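Local coordinates for protein endoglucanase (PDB 1DYS) that hydrolyses internal beta-1,4-glucosidic linkages in cellulose as a family 6 endoglucanase, contributing to the recycling of plant biomass, at residues 57-62 and 114-119; 100-105 and 109-114; 64-69 and 125-130; 165-170 and 211-216. All blocks are in the same frame, centred on the assembly; numbering follows the deposited sequence.

In the fold
All four contacts are apolar packing in the outer layer of the barrel, yet their settings differ. Contacts 1 and 3 join the same two helices, 60-74 and 108-126, at successive levels; contact 3 involves only buried residues, whereas contact 1 lies next to the second subunit, whose charges pair with its own. Contact 2 sits on the start of helix 108-126, shares Asn114 with contact 1 and also meets the second subunit; one water bridges its two backbones, and a second runs from the loop backbone weakly to an arginine. Contact 4 belongs to helix 150-169, which packs against helix 108-126, and to the loop leading into strand 215-218. Through Asn118 and Tyr165, probably hydrogen-bonded, it reaches contact 1.

Contact 1 of 4, residues 57-62 and 114-119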
# COMPACT_ATOMS: atom_id res chain seq x y z
N PHE A 57 -7.90 8.93 -0.97
CA PHE A 57 -7.83 9.03 -2.42
C PHE A 57 -9.03 8.30 -3.07
O PHE A 57 -9.58 8.79 -4.06
CB PHE A 57 -6.52 8.43 -2.89
CG PHE A 57 -6.30 8.38 -4.38
CD1 PHE A 57 -5.81 9.48 -5.03
CD2 PHE A 57 -6.63 7.26 -5.12
CE1 PHE A 57 -5.60 9.46 -6.40
CE2 PHE A 57 -6.41 7.20 -6.48
CZ PHE A 57 -5.93 8.33 -7.12
N LEU A 58 -9.34 7.11 -2.62
CA LEU A 58 -10.41 6.30 -3.15
C LEU A 58 -11.79 6.80 -2.79
O LEU A 58 -12.73 6.17 -3.33
CB LEU A 58 -10.27 4.81 -2.87
CG LEU A 58 -8.99 4.19 -3.41
CD1 LEU A 58 -8.76 2.78 -2.85
CD2 LEU A 58 -9.04 4.13 -4.94
N LEU A 59 -11.99 7.86 -2.02
CA LEU A 59 -13.37 8.41 -1.92
C LEU A 59 -13.94 8.71 -3.29
O LEU A 59 -15.17 8.61 -3.44
CB LEU A 59 -13.34 9.73 -1.12
CG LEU A 59 -13.09 9.54 0.39
CD1 LEU A 59 -12.65 10.87 0.99
CD2 LEU A 59 -14.39 9.07 1.05
N ARG A 60 -13.13 9.00 -4.30
CA ARG A 60 -13.56 9.24 -5.68
C ARG A 60 -14.26 8.03 -6.26
O ARG A 60 -15.15 8.20 -7.09
CB ARG A 60 -12.39 9.65 -6.59
CG ARG A 60 -11.40 8.55 -6.92
CD ARG A 60 -10.08 9.08 -7.49
NE ARG A 60 -9.47 10.06 -6.63
CZ ARG A 60 -8.74 11.15 -6.69
NH1 ARG A 60 -8.31 11.70 -7.83
NH2 ARG A 60 -8.43 11.74 -5.53
N ASP A 61 -13.93 6.79 -5.80
CA ASP A 61 -14.64 5.61 -6.27
C ASP A 61 -16.10 5.61 -5.83
O ASP A 61 -16.90 4.92 -6.46
CB ASP A 61 -13.94 4.31 -5.87
CG ASP A 61 -12.87 3.93 -6.88
OD1 ASP A 61 -12.77 4.58 -7.94
OD2 ASP A 61 -12.10 2.96 -6.64
N ILE A 62 -16.48 6.37 -4.76
CA ILE A 62 -17.90 6.42 -4.44
C ILE A 62 -18.66 7.15 -5.55
O ILE A 62 -19.76 6.75 -5.97
CB ILE A 62 -18.12 7.13 -3.08
CG1 ILE A 62 -17.44 6.35 -1.96
CG2 ILE A 62 -19.60 7.22 -2.73
CD1 ILE A 62 -17.53 7.08 -0.63
N ASN A 114 -12.97 13.71 10.00
CA ASN A 114 -13.14 14.87 9.15
C ASN A 114 -12.72 14.70 7.71
O ASN A 114 -13.36 15.32 6.85
CB ASN A 114 -12.35 16.05 9.80
CG ASN A 114 -12.88 16.26 11.22
OD1 ASN A 114 -14.09 16.26 11.45
ND2 ASN A 114 -12.02 16.40 12.21
N GLU A 115 -11.72 13.89 7.42
CA GLU A 115 -11.25 13.75 6.06
C GLU A 115 -11.75 12.45 5.39
O GLU A 115 -11.58 12.41 4.16
CB GLU A 115 -9.71 13.76 6.04
CG GLU A 115 -9.10 15.11 6.39
CD GLU A 115 -7.58 15.12 6.25
OE1 GLU A 115 -7.04 14.92 5.13
OE2 GLU A 115 -6.89 15.27 7.27
N TYR A 116 -12.30 11.53 6.19
CA TYR A 116 -12.75 10.28 5.57
C TYR A 116 -14.24 10.00 5.83
O TYR A 116 -14.94 10.01 4.81
CB TYR A 116 -11.82 9.13 5.96
CG TYR A 116 -12.25 7.80 5.38
CD1 TYR A 116 -11.97 7.46 4.06
CD2 TYR A 116 -12.99 6.91 6.14
CE1 TYR A 116 -12.40 6.25 3.51
CE2 TYR A 116 -13.43 5.68 5.60
CZ TYR A 116 -13.10 5.37 4.30
OH TYR A 116 -13.52 4.18 3.74
N VAL A 117 -14.68 9.90 7.08
CA VAL A 117 -16.11 9.66 7.28
C VAL A 117 -16.97 10.82 6.80
O VAL A 117 -17.94 10.58 6.06
CB VAL A 117 -16.38 9.32 8.76
CG1 VAL A 117 -17.84 9.15 9.04
CG2 VAL A 117 -15.63 8.01 9.11
N ASN A 118 -16.63 12.07 7.13
CA ASN A 118 -17.54 13.15 6.68
C ASN A 118 -17.79 13.17 5.21
O ASN A 118 -18.97 13.17 4.77
CB ASN A 118 -17.08 14.49 7.25
CG ASN A 118 -17.28 14.50 8.75
OD1 ASN A 118 -17.84 13.67 9.45
ND2 ASN A 118 -16.74 15.59 9.34
N PRO A 119 -16.79 13.15 4.38
CA PRO A 119 -16.91 13.18 2.93
C PRO A 119 -17.66 11.95 2.44
O PRO A 119 -18.44 12.05 1.49
CB PRO A 119 -15.55 13.39 2.28
CG PRO A 119 -14.64 13.47 3.46
CD PRO A 119 -15.38 13.31 4.77
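Leu59 reaches across to helix 108-126 and sets its two methyls on different parts of it. CD1 comes to rest 3.7 Å from the carbonyl O of Glu115 and 4.1 Å from CB of Pro119, which with CG gives the methyl an aliphatic seat. CD2 turns the other way, 3.9 Å from Tyr116 O and 4.2 Å from Tyr116 CD1, meeting the ring at a slant. With CG placed opposite the carbonyl carbon (chi1 -72°), the isobutyl group projects straight at the helix, which here has a wider pi-type turn and a kink at Pro119. Replacing Leu59 by an alanine would probably open a gap beside Pro119 and leave CD1 of Tyr116 without the methyl that packs on it. That ring is also held from its far end, since Tyr116 OH hydrogen-bonds to both Ile53 and Tyr86. Glu115 forms a salt bridge with Arg60 of the second subunit, and Arg60 of this chain pairs in the same way with Glu115 of the second subunit. The contact joins the start of helix 60-74 to the middle of helix 108-126, while Ile62, one turn on, packs on Phe120 and Leu124 of that helix and on strand 51-53.

Contact 2 of 4, residues 100-105 and 109-114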
# COMPACT_ATOMS: atom_id res chain seq x y z
N GLY A 100 -3.30 0.93 6.96
CA GLY A 100 -3.79 2.04 6.13
C GLY A 100 -2.98 3.30 6.42
O GLY A 100 -1.99 3.37 7.17
N GLU A 101 -3.47 4.40 5.85
CA GLU A 101 -2.78 5.68 5.94
C GLU A 101 -2.97 6.42 7.25
O GLU A 101 -2.15 7.34 7.50
CB GLU A 101 -3.22 6.57 4.75
CG GLU A 101 -4.70 6.99 4.95
CD GLU A 101 -5.29 7.44 3.63
OE1 GLU A 101 -4.59 7.55 2.60
OE2 GLU A 101 -6.52 7.69 3.65
N LEU A 102 -3.92 6.03 8.09
CA LEU A 102 -4.21 6.73 9.34
C LEU A 102 -3.65 5.99 10.54
O LEU A 102 -3.75 4.78 10.67
CB LEU A 102 -5.71 6.95 9.54
CG LEU A 102 -6.42 7.68 8.40
CD1 LEU A 102 -7.89 7.88 8.77
CD2 LEU A 102 -5.79 9.03 8.12
N LYS A 103 -2.99 6.77 11.38
CA LYS A 103 -2.38 6.25 12.61
C LYS A 103 -2.87 7.08 13.78
O LYS A 103 -2.95 8.32 13.68
CB LYS A 103 -0.85 6.35 12.50
CG LYS A 103 -0.29 5.57 11.30
CD LYS A 103 1.22 5.51 11.30
CE LYS A 103 1.71 4.35 10.42
NZ LYS A 103 3.21 4.30 10.52
N LEU A 104 -3.18 6.43 14.90
CA LEU A 104 -3.70 7.19 16.04
C LEU A 104 -2.70 8.21 16.53
O LEU A 104 -3.13 9.34 16.83
CB LEU A 104 -4.19 6.27 17.16
CG LEU A 104 -5.46 5.45 16.83
CD1 LEU A 104 -5.64 4.41 17.91
CD2 LEU A 104 -6.66 6.38 16.72
N SER A 105 -1.42 7.88 16.50
CA SER A 105 -0.37 8.80 16.93
C SER A 105 -0.07 9.91 15.94
O SER A 105 0.83 10.73 16.20
CB SER A 105 0.88 7.95 17.21
OG SER A 105 1.28 7.23 16.05
N LEU A 109 -7.55 9.71 14.59
CA LEU A 109 -8.96 9.76 14.89
C LEU A 109 -9.62 10.99 14.30
O LEU A 109 -10.63 10.89 13.61
CB LEU A 109 -9.17 9.67 16.42
CG LEU A 109 -10.66 9.76 16.74
CD1 LEU A 109 -11.37 8.52 16.16
CD2 LEU A 109 -10.91 9.81 18.24
N ASN A 110 -9.02 12.19 14.47
CA ASN A 110 -9.62 13.38 13.87
C ASN A 110 -9.65 13.32 12.35
O ASN A 110 -10.67 13.70 11.77
CB ASN A 110 -8.87 14.66 14.30
CG ASN A 110 -9.28 15.05 15.71
OD1 ASN A 110 -8.47 15.50 16.54
ND2 ASN A 110 -10.57 14.87 16.00
N ARG A 111 -8.60 12.84 11.70
CA ARG A 111 -8.49 12.75 10.24
C ARG A 111 -9.53 11.74 9.70
O ARG A 111 -10.17 11.99 8.68
CB ARG A 111 -7.09 12.37 9.79
CG ARG A 111 -5.96 13.31 10.22
CD ARG A 111 -4.59 12.75 9.80
NE ARG A 111 -3.58 13.82 9.96
CZ ARG A 111 -2.27 13.59 9.80
NH1 ARG A 111 -1.78 12.40 9.46
NH2 ARG A 111 -1.45 14.63 9.97
N TYR A 112 -9.70 10.64 10.44
CA TYR A 112 -10.74 9.67 10.07
C TYR A 112 -12.13 10.30 10.12
O TYR A 112 -12.91 10.13 9.18
CB TYR A 112 -10.76 8.50 11.03
CG TYR A 112 -11.69 7.35 10.75
CD1 TYR A 112 -11.44 6.42 9.75
CD2 TYR A 112 -12.81 7.19 11.55
CE1 TYR A 112 -12.32 5.35 9.57
CE2 TYR A 112 -13.67 6.11 11.37
CZ TYR A 112 -13.40 5.19 10.37
OH TYR A 112 -14.27 4.14 10.21
N LYS A 113 -12.43 11.04 11.21
CA LYS A 113 -13.75 11.70 11.15
C LYS A 113 -13.89 12.74 10.05
O LYS A 113 -14.89 12.74 9.30
CB LYS A 113 -14.02 12.42 12.48
CG LYS A 113 -13.94 11.47 13.66
CD LYS A 113 -14.21 12.26 14.96
CE LYS A 113 -14.45 11.25 16.09
NZ LYS A 113 -14.31 11.90 17.42
N ASN A 114 -12.97 13.71 10.00
CA ASN A 114 -13.14 14.87 9.15
C ASN A 114 -12.72 14.70 7.71
O ASN A 114 -13.36 15.32 6.85
CB ASN A 114 -12.35 16.05 9.80
CG ASN A 114 -12.88 16.26 11.22
OD1 ASN A 114 -14.09 16.26 11.45
ND2 ASN A 114 -12.02 16.40 12.21
O HOH W 1 -3.15 9.79 10.84
O HOH W 2 -5.78 10.05 16.94
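With CG opposite its carbonyl carbon (chi1 -56°), Leu102 brings CD1 onto Tyr112, whose own CG lies opposite the backbone N (chi1 -175°) and so turns the ring edge to that methyl. This is a beta-alpha connection of the family 6 barrel, the loop that follows strand 79-85 folding back on the first turns of helix 108-126. The leucine straddles the helix surface. Its CD1 is pressed against the Tyr112 backbone, 3.6 Å from CA, and also touches CB of Tyr112 at 3.7 Å, reaching the ring at its edge and in its plane. CD2 of Leu102 lies over the root of the neighbouring side chain, 4.0 Å from Arg111 CB. From there Arg111 runs extended from CG to NE and packs on Phe57 of the second subunit. Tyr112 points its hydroxyl inward to a hydrogen bond with Glu137, while its side chain also packs on Pro89 and Ala162.

Further along the loop, Leu104 lays CD2 4.1 Å from Leu109 CB, while Pro89 and Pro158 also touch its side chain. Two waters complete the join. One accepts from Lys103 N and, weakly, from Arg111 NH1. The other serves the first turn of the helix: it donates to Leu104 O at 2.7 Å and accepts from Leu109 N at 3.0 Å.

Contact 3 of 4, residues 64-69 and 125-130; sequences VAIQNA and KAASDV
In the outer layer of the family 6 alpha/beta barrel, helix 60-74 packs on the turn that carries the chain from helix 108-126 toward strand 132-136. Two pairs of side chains make the contact, and on each segment the two residues involved are three apart. Ile66 meets Ala127 through its far end alone, CD1 lying 3.9 Å from Ala127 CB. One turn later Ala69 CB touches Val130 CG1, also at 3.9 Å. The valine branch is aimed there by its torsion, since CG1 stands opposite the backbone N (chi1 178°).

The spacing of Ala127 and Val130 comes from tight backbone geometry. Ala127 is the first residue to leave the helix and the centre of an inverse gamma turn, closed by a weak bond from Ser128 N to Ala126 O. A type I turn then overlaps it, with Val130 N donating to Ala127 O at 3.0 Å. Both methyl-bearing residues, Ala127 and Val130, are thereby turned toward the helix. At the edge, Asp129 forms a salt bridge with Arg70, a further tie to the same helix. Beneath lie two strands: Val81 of strand 79-85 touches both Ala69 and Val130, and Phe132 of strand 132-136 packs on Ile66 and Ala127.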
# COMPACT_ATOMS: atom_id res chain seq x y z
N VAL A 64 -17.77 7.22 -8.64
CA VAL A 64 -17.81 6.24 -9.72
C VAL A 64 -18.98 5.26 -9.51
O VAL A 64 -19.76 5.01 -10.45
CB VAL A 64 -16.51 5.44 -9.88
CG1 VAL A 64 -16.66 4.43 -11.02
CG2 VAL A 64 -15.35 6.38 -10.15
N ALA A 65 -19.10 4.70 -8.30
CA ALA A 65 -20.17 3.74 -8.02
C ALA A 65 -21.55 4.37 -8.21
O ALA A 65 -22.49 3.79 -8.78
CB ALA A 65 -20.02 3.12 -6.62
N ILE A 66 -21.71 5.59 -7.72
CA ILE A 66 -23.00 6.29 -7.84
C ILE A 66 -23.32 6.56 -9.30
O ILE A 66 -24.49 6.44 -9.69
CB ILE A 66 -22.94 7.60 -7.04
CG1 ILE A 66 -23.03 7.31 -5.55
CG2 ILE A 66 -24.05 8.59 -7.42
CD1 ILE A 66 -22.63 8.46 -4.67
N GLN A 67 -22.37 6.95 -10.12
CA GLN A 67 -22.58 7.16 -11.56
C GLN A 67 -23.10 5.89 -12.18
O GLN A 67 -24.11 5.79 -12.90
CB GLN A 67 -21.29 7.63 -12.25
CG GLN A 67 -21.44 7.49 -13.77
CD GLN A 67 -20.33 8.17 -14.55
OE1 GLN A 67 -19.73 9.15 -14.11
NE2 GLN A 67 -20.04 7.66 -15.74
N ASN A 68 -22.39 4.77 -11.89
CA ASN A 68 -22.80 3.47 -12.37
C ASN A 68 -24.18 3.06 -11.88
O ASN A 68 -24.94 2.48 -12.64
CB ASN A 68 -21.75 2.41 -11.97
CG ASN A 68 -20.41 2.62 -12.63
OD1 ASN A 68 -20.31 3.25 -13.68
ND2 ASN A 68 -19.36 2.03 -12.05
N ALA A 69 -24.53 3.35 -10.63
CA ALA A 69 -25.82 3.01 -10.07
C ALA A 69 -26.91 3.79 -10.84
O ALA A 69 -27.88 3.19 -11.25
CB ALA A 69 -25.97 3.28 -8.58
N LYS A 125 -25.38 10.77 1.44
CA LYS A 125 -26.63 11.48 1.79
C LYS A 125 -27.08 12.32 0.62
O LYS A 125 -28.29 12.53 0.46
CB LYS A 125 -26.45 12.31 3.07
CG LYS A 125 -26.38 11.45 4.33
CD LYS A 125 -26.14 12.27 5.59
CE LYS A 125 -26.20 11.34 6.79
NZ LYS A 125 -25.88 12.00 8.06
N ALA A 126 -26.17 12.78 -0.24
CA ALA A 126 -26.60 13.55 -1.43
C ALA A 126 -27.28 12.64 -2.43
O ALA A 126 -28.23 13.03 -3.11
CB ALA A 126 -25.40 14.25 -2.05
N ALA A 127 -26.84 11.37 -2.50
CA ALA A 127 -27.42 10.45 -3.48
C ALA A 127 -28.57 9.68 -2.87
O ALA A 127 -28.59 8.44 -2.77
CB ALA A 127 -26.32 9.51 -4.00
N SER A 128 -29.63 10.38 -2.46
CA SER A 128 -30.81 9.84 -1.82
C SER A 128 -31.66 8.90 -2.67
O SER A 128 -32.49 8.16 -2.14
CB SER A 128 -31.70 11.00 -1.33
OG SER A 128 -32.08 11.89 -2.35
N ASP A 129 -31.43 8.92 -3.97
CA ASP A 129 -32.03 8.13 -5.00
C ASP A 129 -31.34 6.77 -5.15
O ASP A 129 -31.81 5.89 -5.87
CB ASP A 129 -31.90 8.85 -6.35
CG ASP A 129 -30.51 9.18 -6.82
OD1 ASP A 129 -29.68 9.68 -6.01
OD2 ASP A 129 -30.13 9.03 -8.00
N VAL A 130 -30.18 6.63 -4.51
CA VAL A 130 -29.46 5.35 -4.61
C VAL A 130 -29.49 4.55 -3.32
O VAL A 130 -29.32 5.09 -2.23
CB VAL A 130 -28.00 5.70 -5.00
CG1 VAL A 130 -27.12 4.46 -5.09
CG2 VAL A 130 -28.00 6.45 -6.34

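Contact 4 of 4, residues 165-170 and 211-216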
# COMPACT_ATOMS: atom_id res chain seq x y z
N TYR A 165 -18.54 6.67 15.46
CA TYR A 165 -18.69 7.89 14.72
C TYR A 165 -19.15 7.64 13.28
O TYR A 165 -20.06 8.32 12.79
CB TYR A 165 -17.39 8.73 14.72
CG TYR A 165 -17.56 10.02 13.96
CD1 TYR A 165 -18.11 11.12 14.64
CD2 TYR A 165 -17.22 10.23 12.64
CE1 TYR A 165 -18.32 12.32 13.99
CE2 TYR A 165 -17.44 11.42 11.98
CZ TYR A 165 -17.99 12.49 12.67
OH TYR A 165 -18.20 13.70 12.06
N ALA A 166 -18.57 6.60 12.68
CA ALA A 166 -18.99 6.26 11.31
C ALA A 166 -20.46 5.83 11.27
O ALA A 166 -21.16 6.34 10.39
CB ALA A 166 -18.05 5.15 10.86
N ILE A 167 -20.92 5.04 12.25
CA ILE A 167 -22.32 4.65 12.28
C ILE A 167 -23.16 5.91 12.47
O ILE A 167 -24.18 6.08 11.80
CB ILE A 167 -22.60 3.67 13.43
CG1 ILE A 167 -21.84 2.35 13.21
CG2 ILE A 167 -24.08 3.34 13.61
CD1 ILE A 167 -21.75 1.43 14.40
N SER A 168 -22.74 6.75 13.43
CA SER A 168 -23.53 7.96 13.71
C SER A 168 -23.71 8.84 12.49
O SER A 168 -24.72 9.54 12.36
CB SER A 168 -22.91 8.78 14.85
OG SER A 168 -21.77 9.58 14.54
N GLN A 169 -22.72 8.92 11.60
CA GLN A 169 -22.83 9.77 10.43
C GLN A 169 -23.55 9.19 9.22
O GLN A 169 -23.75 9.91 8.25
CB GLN A 169 -21.42 10.17 9.93
CG GLN A 169 -20.75 11.19 10.86
CD GLN A 169 -21.34 12.55 10.51
OE1 GLN A 169 -21.33 13.00 9.36
NE2 GLN A 169 -21.95 13.18 11.51
N LEU A 170 -23.90 7.91 9.25
CA LEU A 170 -24.47 7.23 8.12
C LEU A 170 -25.87 6.69 8.38
O LEU A 170 -26.22 5.56 8.02
CB LEU A 170 -23.53 6.06 7.73
CG LEU A 170 -22.19 6.59 7.20
CD1 LEU A 170 -21.17 5.44 7.11
CD2 LEU A 170 -22.28 7.26 5.85
N ALA A 211 -29.06 5.56 16.88
CA ALA A 211 -28.23 4.93 15.87
C ALA A 211 -28.64 3.48 15.61
O ALA A 211 -28.93 2.74 16.54
CB ALA A 211 -26.79 4.93 16.36
N LYS A 212 -28.63 3.10 14.33
CA LYS A 212 -28.91 1.69 14.08
C LYS A 212 -27.96 1.17 12.98
O LYS A 212 -27.46 1.94 12.17
CB LYS A 212 -30.31 1.33 13.62
CG LYS A 212 -31.11 2.32 12.81
CD LYS A 212 -31.85 3.24 13.76
CE LYS A 212 -33.31 2.85 13.96
NZ LYS A 212 -34.10 4.08 14.26
N ILE A 213 -27.87 -0.15 12.98
CA ILE A 213 -27.22 -0.86 11.90
C ILE A 213 -28.24 -1.93 11.45
O ILE A 213 -29.13 -2.28 12.25
CB ILE A 213 -25.90 -1.54 12.25
CG1 ILE A 213 -26.06 -2.61 13.33
CG2 ILE A 213 -24.89 -0.44 12.62
CD1 ILE A 213 -24.73 -3.15 13.86
N ARG A 214 -28.11 -2.39 10.21
CA ARG A 214 -29.02 -3.48 9.80
C ARG A 214 -28.54 -4.81 10.34
O ARG A 214 -29.29 -5.74 10.63
CB ARG A 214 -29.11 -3.52 8.26
CG ARG A 214 -29.68 -4.82 7.70
CD ARG A 214 -31.15 -4.98 8.07
NE ARG A 214 -31.68 -6.17 7.38
CZ ARG A 214 -32.96 -6.53 7.57
NH1 ARG A 214 -33.76 -5.84 8.38
NH2 ARG A 214 -33.41 -7.62 6.94
N GLY A 215 -27.22 -4.95 10.46
CA GLY A 215 -26.61 -6.16 10.89
C GLY A 215 -25.12 -6.19 10.55
O GLY A 215 -24.43 -5.24 10.91
N PHE A 216 -24.67 -7.35 10.10
CA PHE A 216 -23.24 -7.65 10.07
C PHE A 216 -22.73 -8.20 8.74
O PHE A 216 -23.56 -8.72 8.00
CB PHE A 216 -22.89 -8.72 11.16
CG PHE A 216 -23.55 -8.33 12.48
CD1 PHE A 216 -23.01 -7.31 13.22
CD2 PHE A 216 -24.75 -8.93 12.87
CE1 PHE A 216 -23.62 -6.87 14.39
CE2 PHE A 216 -25.34 -8.49 14.04
CZ PHE A 216 -24.80 -7.48 14.79
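Ile167 carries almost the whole of its side of this contact, packing on Ala211, Lys212 and Ile213 in turn. From CB the side chain forks. The short branch, CG2, does most of the touching: it lies 3.9 Å from the carbonyl O of Lys212, 4.0 Å from Ile213 CG2, and 4.2 Å from Ala211 CB. CG1, the start of the longer branch, stands 4.2 Å from Ile213 CG2, and the terminal CD1 comes to 4.1 Å from the same methyl. One methyl of Ile213 is thus covered by three carbons of the other isoleucine.

Both torsions matter to this fit. Ile167 has CG2 opposite its backbone N, while Ile213 holds CG1 between its backbone N and carbonyl carbon (chi1 62°), which leaves CG2 to face the helix. Cutting Ile167 back to an alanine would probably strip this cover from Ile213 CG2 and open a gap against Ala211.

Gln171 adds a polar link alongside: its NE2 binds Ile167 O and its OE1 accepts from Lys212 N, so one amide ties the end of the helix to the loop. Nearby, Tyr165 O accepts from Ser168 OG at 2.8 Å as well as from Gln169 N. Ile167 also packs on Ile203, Leu204 and Ala207 of helix 190-207, and Ile213 on Leu177 and Leu179 of strand 175-180. An outer helix closing over the loop that enters a parallel strand, here 215-218, belongs to the alpha/beta barrel of family 6.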